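Local coordinates for protein beta-galactosidase (PDB 4OIF) that probably hydrolyses terminal non-reducing beta-D-galactose residues from beta-D-galactosides, as a zinc-binding homotrimeric member of glycoside hydrolase family 42, at residues A[35-40]-A[77-82]; A[447-452]-A[614-619]. All blocks are in the same frame, centred on the assembly; numbering follows the deposited sequence. Where two conformers were deposited one is given.

Contact 1 of 2, residues A[35-40]-A[77-82]; sequences ADLELM and IYRIGG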
loop_
_atom_site.group_PDB
_atom_site.type_symbol
_atom_site.label_atom_id
_atom_site.label_comp_id
_atom_site.label_asym_id
_atom_site.label_seq_id
_atom_site.Cartn_x
_atom_site.Cartn_y
_atom_site.Cartn_z
ATOM N N ALA A 35 -35.592 -18.851 -24.576
ATOM C CA ALA A 35 -35.621 -19.439 -23.251
ATOM C C ALA A 35 -35.839 -18.348 -22.210
ATOM O O ALA A 35 -36.548 -18.549 -21.225
ATOM C CB ALA A 35 -34.330 -20.206 -22.979
ATOM N N ASP A 36 -35.232 -17.191 -22.456
ATOM C CA ASP A 36 -35.381 -16.017 -21.606
ATOM C C ASP A 36 -36.842 -15.704 -21.275
ATOM O O ASP A 36 -37.169 -15.418 -20.127
ATOM C CB ASP A 36 -34.737 -14.794 -22.278
ATOM C CG ASP A 36 -33.236 -14.716 -22.036
ATOM O OD1 ASP A 36 -32.762 -15.326 -21.052
ATOM O OD2 ASP A 36 -32.533 -14.044 -22.828
ATOM N N LEU A 37 -37.714 -15.762 -22.278
ATOM C CA LEU A 37 -39.106 -15.373 -22.092
ATOM C C LEU A 37 -39.847 -16.380 -21.198
ATOM O O LEU A 37 -40.554 -16.001 -20.244
ATOM C CB LEU A 37 -39.789 -15.222 -23.453
ATOM C CG LEU A 37 -39.223 -14.136 -24.389
ATOM C CD1 LEU A 37 -39.895 -14.114 -25.776
ATOM C CD2 LEU A 37 -39.306 -12.761 -23.734
ATOM N N GLU A 38 -39.652 -17.661 -21.493
ATOM C CA GLU A 38 -40.216 -18.750 -20.704
ATOM C C GLU A 38 -39.760 -18.655 -19.255
ATOM O O GLU A 38 -40.564 -18.762 -18.320
ATOM C CB GLU A 38 -39.817 -20.104 -21.306
ATOM C CG GLU A 38 -40.296 -20.288 -22.750
ATOM C CD GLU A 38 -39.461 -21.265 -23.557
ATOM O OE1 GLU A 38 -38.489 -21.835 -23.012
ATOM O OE2 GLU A 38 -39.772 -21.448 -24.758
ATOM N N LEU A 39 -38.468 -18.422 -19.060
ATOM C CA LEU A 39 -37.931 -18.349 -17.703
ATOM C C LEU A 39 -38.402 -17.074 -16.993
ATOM O O LEU A 39 -38.536 -17.033 -15.769
ATOM C CB LEU A 39 -36.409 -18.425 -17.722
ATOM C CG LEU A 39 -35.831 -19.669 -18.394
ATOM C CD1 LEU A 39 -34.421 -19.982 -17.875
ATOM C CD2 LEU A 39 -36.753 -20.872 -18.255
ATOM N N MET A 40 -38.669 -16.038 -17.776
ATOM C CA MET A 40 -39.239 -14.824 -17.246
ATOM C C MET A 40 -40.606 -15.146 -16.683
ATOM O O MET A 40 -40.942 -14.716 -15.575
ATOM C CB MET A 40 -39.320 -13.751 -18.321
ATOM C CG MET A 40 -37.994 -13.048 -18.546
ATOM S SD MET A 40 -37.981 -11.944 -19.963
ATOM C CE MET A 40 -36.280 -11.358 -19.895
ATOM N N ILE A 77 -41.227 -8.759 -24.860
ATOM C CA ILE A 77 -41.424 -8.589 -23.436
ATOM C C ILE A 77 -42.862 -8.182 -23.213
ATOM O O ILE A 77 -43.507 -8.677 -22.276
ATOM C CB ILE A 77 -40.446 -7.565 -22.858
ATOM C CG1 ILE A 77 -39.066 -8.209 -22.736
ATOM C CG2 ILE A 77 -40.922 -7.029 -21.501
ATOM C CD1 ILE A 77 -37.989 -7.223 -22.441
ATOM N N TYR A 78 -43.373 -7.315 -24.090
ATOM C CA TYR A 78 -44.775 -6.911 -23.997
ATOM C C TYR A 78 -45.717 -8.130 -24.124
ATOM O O TYR A 78 -46.695 -8.263 -23.388
ATOM C CB TYR A 78 -45.090 -5.859 -25.072
ATOM C CG TYR A 78 -46.470 -5.232 -24.969
ATOM C CD1 TYR A 78 -46.904 -4.649 -23.783
ATOM C CD2 TYR A 78 -47.327 -5.198 -26.063
ATOM C CE1 TYR A 78 -48.155 -4.073 -23.685
ATOM C CE2 TYR A 78 -48.585 -4.618 -25.973
ATOM C CZ TYR A 78 -48.989 -4.064 -24.777
ATOM O OH TYR A 78 -50.227 -3.483 -24.661
ATOM N N ARG A 79 -45.383 -9.033 -25.036
ATOM C CA ARG A 79 -46.206 -10.203 -25.331
ATOM C C ARG A 79 -46.446 -11.061 -24.094
ATOM O O ARG A 79 -47.554 -11.531 -23.864
ATOM C CB ARG A 79 -45.546 -11.039 -26.433
ATOM C CG ARG A 79 -46.438 -12.093 -27.057
ATOM C CD ARG A 79 -45.758 -12.762 -28.260
ATOM N NE ARG A 79 -44.953 -13.913 -27.868
ATOM C CZ ARG A 79 -43.641 -14.004 -28.022
ATOM N NH1 ARG A 79 -42.967 -13.021 -28.583
ATOM N NH2 ARG A 79 -43.006 -15.090 -27.623
ATOM N N ILE A 80 -45.399 -11.266 -23.302
ATOM C CA ILE A 80 -45.515 -12.079 -22.092
ATOM C C ILE A 80 -45.973 -11.255 -20.887
ATOM O O ILE A 80 -45.856 -11.695 -19.747
ATOM C CB ILE A 80 -44.184 -12.772 -21.736
ATOM C CG1 ILE A 80 -43.111 -11.736 -21.398
ATOM C CG2 ILE A 80 -43.723 -13.670 -22.879
ATOM C CD1 ILE A 80 -41.828 -12.338 -20.925
ATOM N N GLY A 81 -46.479 -10.053 -21.134
ATOM C CA GLY A 81 -47.076 -9.260 -20.074
ATOM C C GLY A 81 -46.096 -8.424 -19.275
ATOM O O GLY A 81 -46.394 -8.034 -18.152
ATOM N N GLY A 82 -44.932 -8.144 -19.854
ATOM C CA GLY A 82 -43.889 -7.416 -19.158
ATOM C C GLY A 82 -43.761 -5.939 -19.497
ATOM O O GLY A 82 -44.441 -5.435 -20.385
#
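Leu37 and Ile80 meet methyl to methyl where helix 30-42 meets the C-terminal end of helix 68-79, with Leu37 CD2 3.8 Å from Ile80 CD1. The two side chains cross at about a right angle, so they touch at their ends and do not lie alongside each other. Leu37 carries its CG anti to the carbonyl carbon (chi1 -62°), and its fork splits the work: CD2 takes the isoleucine, while CD1 faces Arg79. In the conformer given, Arg79 NH2 lies 3.7 Å from Leu37 CD1, which sits oblique to the guanidinium plane; the contact is tentative, since the arginine was modelled in two positions. Its polar partner is Asp76, through a salt bridge. On the inner side, Met40 meets the same isoleucine methyl: Ile80 CD1 is 3.9 Å from Met40 CB and 4.0 Å from Met40 SD. One methyl is thus held between two residues a helical turn apart. Ile80 sits where helix 68-79 stops. Behind it Gly81, with positive phi, is the C-prime residue of a Schellman motif, in which Gly82 N bonds back to Ile77 O and Gly81 N to Tyr78 O. Deeper in, Met40 and Ile77 both reach Phe48 and Tyr21 on the barrel strands. Apolar contact between neighbouring outer helices, here 30-42 and 68-79, which come before and after strand 47-50, is characteristic of the beta-alpha units of a TIM barrel.

Contact 2 of 2, residues A[447-452]-A[614-619]; sequences RPFWER and LDLRPV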
loop_
_atom_site.group_PDB
_atom_site.type_symbol
_atom_site.label_atom_id
_atom_site.label_comp_id
_atom_site.label_asym_id
_atom_site.label_seq_id
_atom_site.Cartn_x
_atom_site.Cartn_y
_atom_site.Cartn_z
ATOM N N ARG A 447 -28.972 3.542 15.181
ATOM C CA ARG A 447 -29.078 2.211 15.781
ATOM C C ARG A 447 -30.223 2.024 16.806
ATOM O O ARG A 447 -31.001 1.087 16.672
ATOM C CB ARG A 447 -27.744 1.810 16.430
ATOM C CG ARG A 447 -27.819 0.461 17.149
ATOM C CD ARG A 447 -26.613 0.204 18.021
ATOM N NE ARG A 447 -25.392 0.187 17.227
ATOM C CZ ARG A 447 -25.006 -0.854 16.494
ATOM N NH1 ARG A 447 -25.748 -1.957 16.467
ATOM N NH2 ARG A 447 -23.882 -0.799 15.793
ATOM N N PRO A 448 -30.337 2.902 17.821
ATOM C CA PRO A 448 -31.418 2.659 18.789
ATOM C C PRO A 448 -32.813 2.734 18.177
ATOM O O PRO A 448 -33.708 2.031 18.630
ATOM C CB PRO A 448 -31.226 3.781 19.824
ATOM C CG PRO A 448 -29.812 4.192 19.686
ATOM C CD PRO A 448 -29.510 4.056 18.215
ATOM N N PHE A 449 -32.995 3.558 17.154
ATOM C CA PHE A 449 -34.310 3.702 16.523
ATOM C C PHE A 449 -34.631 2.474 15.674
ATOM O O PHE A 449 -35.763 1.993 15.665
ATOM C CB PHE A 449 -34.358 5.000 15.710
ATOM C CG PHE A 449 -34.222 6.226 16.573
ATOM C CD1 PHE A 449 -35.346 6.845 17.103
ATOM C CD2 PHE A 449 -32.967 6.706 16.932
ATOM C CE1 PHE A 449 -35.229 7.942 17.940
ATOM C CE2 PHE A 449 -32.836 7.805 17.766
ATOM C CZ PHE A 449 -33.968 8.425 18.271
ATOM N N TRP A 450 -33.615 1.942 15.006
ATOM C CA TRP A 450 -33.755 0.701 14.265
ATOM C C TRP A 450 -34.103 -0.430 15.227
ATOM O O TRP A 450 -34.990 -1.228 14.951
ATOM C CB TRP A 450 -32.466 0.377 13.492
ATOM C CG TRP A 450 -32.611 -0.731 12.474
ATOM C CD1 TRP A 450 -33.183 -0.641 11.231
ATOM C CD2 TRP A 450 -32.171 -2.085 12.613
ATOM N NE1 TRP A 450 -33.129 -1.859 10.591
ATOM C CE2 TRP A 450 -32.509 -2.761 11.418
ATOM C CE3 TRP A 450 -31.527 -2.796 13.634
ATOM C CZ2 TRP A 450 -32.227 -4.116 11.221
ATOM C CZ3 TRP A 450 -31.245 -4.132 13.435
ATOM C CH2 TRP A 450 -31.598 -4.783 12.238
ATOM N N GLU A 451 -33.409 -0.478 16.363
ATOM C CA GLU A 451 -33.616 -1.535 17.349
ATOM C C GLU A 451 -35.013 -1.453 17.982
ATOM O O GLU A 451 -35.501 -2.432 18.538
ATOM C CB GLU A 451 -32.518 -1.485 18.431
ATOM C CG GLU A 451 -31.155 -1.998 17.958
ATOM C CD GLU A 451 -30.061 -1.940 19.017
ATOM O OE1 GLU A 451 -30.347 -1.501 20.142
ATOM O OE2 GLU A 451 -28.901 -2.322 18.723
ATOM N N ARG A 452 -35.654 -0.294 17.866
ATOM C CA ARG A 452 -36.988 -0.078 18.403
ATOM C C ARG A 452 -38.060 0.007 17.313
ATOM O O ARG A 452 -39.236 0.232 17.608
ATOM C CB ARG A 452 -37.014 1.205 19.229
ATOM C CG ARG A 452 -36.265 1.119 20.531
ATOM C CD ARG A 452 -37.098 0.440 21.585
ATOM N NE ARG A 452 -36.479 0.579 22.893
ATOM C CZ ARG A 452 -36.067 -0.441 23.636
ATOM N NH1 ARG A 452 -36.220 -1.684 23.199
ATOM N NH2 ARG A 452 -35.507 -0.213 24.819
ATOM N N LEU A 614 -40.828 12.136 23.950
ATOM C CA LEU A 614 -41.518 12.627 22.767
ATOM C C LEU A 614 -42.580 11.674 22.244
ATOM O O LEU A 614 -43.173 11.924 21.187
ATOM C CB LEU A 614 -40.514 12.902 21.652
ATOM C CG LEU A 614 -39.452 13.920 22.003
ATOM C CD1 LEU A 614 -38.562 14.134 20.797
ATOM C CD2 LEU A 614 -40.141 15.200 22.423
ATOM N N ASP A 615 -42.816 10.587 22.970
ATOM C CA ASP A 615 -43.799 9.597 22.545
ATOM C C ASP A 615 -43.490 9.081 21.136
ATOM O O ASP A 615 -44.317 9.171 20.232
ATOM C CB ASP A 615 -45.214 10.189 22.603
ATOM C CG ASP A 615 -46.298 9.149 22.348
ATOM O OD1 ASP A 615 -46.121 7.978 22.750
ATOM O OD2 ASP A 615 -47.323 9.503 21.729
ATOM N N LEU A 616 -42.279 8.558 20.963
ATOM C CA LEU A 616 -41.845 7.991 19.693
ATOM C C LEU A 616 -42.157 6.506 19.662
ATOM O O LEU A 616 -41.646 5.745 20.484
ATOM C CB LEU A 616 -40.349 8.224 19.483
ATOM C CG LEU A 616 -39.909 9.678 19.613
ATOM C CD1 LEU A 616 -38.410 9.789 19.408
ATOM C CD2 LEU A 616 -40.680 10.565 18.637
ATOM N N ARG A 617 -42.997 6.098 18.715
ATOM C CA ARG A 617 -43.459 4.715 18.645
ATOM C C ARG A 617 -43.239 4.100 17.271
ATOM O O ARG A 617 -43.081 4.814 16.282
ATOM C CB ARG A 617 -44.946 4.632 19.013
ATOM C CG ARG A 617 -45.190 4.688 20.510
ATOM C CD ARG A 617 -46.629 4.378 20.874
ATOM N NE ARG A 617 -47.446 5.578 21.049
ATOM C CZ ARG A 617 -48.605 5.597 21.706
ATOM N NH1 ARG A 617 -49.081 4.482 22.257
ATOM N NH2 ARG A 617 -49.289 6.732 21.823
ATOM N N PRO A 618 -43.208 2.764 17.206
ATOM C CA PRO A 618 -43.305 2.104 15.907
ATOM C C PRO A 618 -44.711 2.240 15.361
ATOM O O PRO A 618 -45.619 2.649 16.088
ATOM C CB PRO A 618 -42.988 0.647 16.230
ATOM C CG PRO A 618 -43.348 0.503 17.662
ATOM C CD PRO A 618 -42.974 1.801 18.293
ATOM N N VAL A 619 -44.897 1.890 14.097
ATOM C CA VAL A 619 -46.224 1.907 13.514
ATOM C C VAL A 619 -47.054 0.772 14.120
ATOM O O VAL A 619 -48.194 0.966 14.503
ATOM C CB VAL A 619 -46.148 1.783 11.990
ATOM C CG1 VAL A 619 -47.495 1.388 11.412
ATOM C CG2 VAL A 619 -45.636 3.084 11.385
#
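Leu616 reaches Phe449 with a single methyl. Starting from its backbone, Leu616 CB points toward the helix yet is still 5.4 Å from Phe449 CE1. CG, anti to the carbonyl carbon (chi1 -54°), comes hardly nearer and serves as the branch point. CD1 closes the gap, meeting Phe449 CE1 at 4.0 Å, whereas CD2 diverges from the ring and makes no contact with 447-452. The methyl lies at the edge of the phenyl ring, in its plane, so it meets the C-H rim and not the pi face. Tyr607 packs edge-to-face with the same phenylalanine, and Met611, Ile454 and Leu470 touch both Phe449 and Leu616, making the pair part of a larger apolar cluster. Two residues on, Pro618 sets its ring carbons against the main-chain carbonyl of Arg452: Pro618 CB is 4.0 Å from Arg452 O, with CG and CD of the proline nearly as close. The arginine's own side chain leads elsewhere, to Gln608 and a glycerol. Between these two touches, Arg617 points away from the helix, and its NE makes a salt bridge to Asp615 OD1 at 3.2 Å within the loop. No hydrogen bond or salt bridge joins the segments; the direct contact is van der Waals and probably owes its stability to shape fit and exclusion of water, none of it directional.

Overall arrangement
Contact 1 closes well before contact 2 opens along the chain, and the two belong to different parts of it. Their centres lie 43 Å apart and their nearest atoms about 30 Å, so neither touches the other. Contact 1 joins helices 30-42 and 68-79 on the outside of the catalytic TIM barrel. Contact 2 belongs to the trimerisation region, where helix 438-451 meets the loop between helix 600-613 and strand 622-623, next to strand 470-473 of the ten-stranded mixed sheet. Both lie away from the zinc and the predicted catalytic residues, and neither touches another subunit: each concerns how its own region folds within one chain.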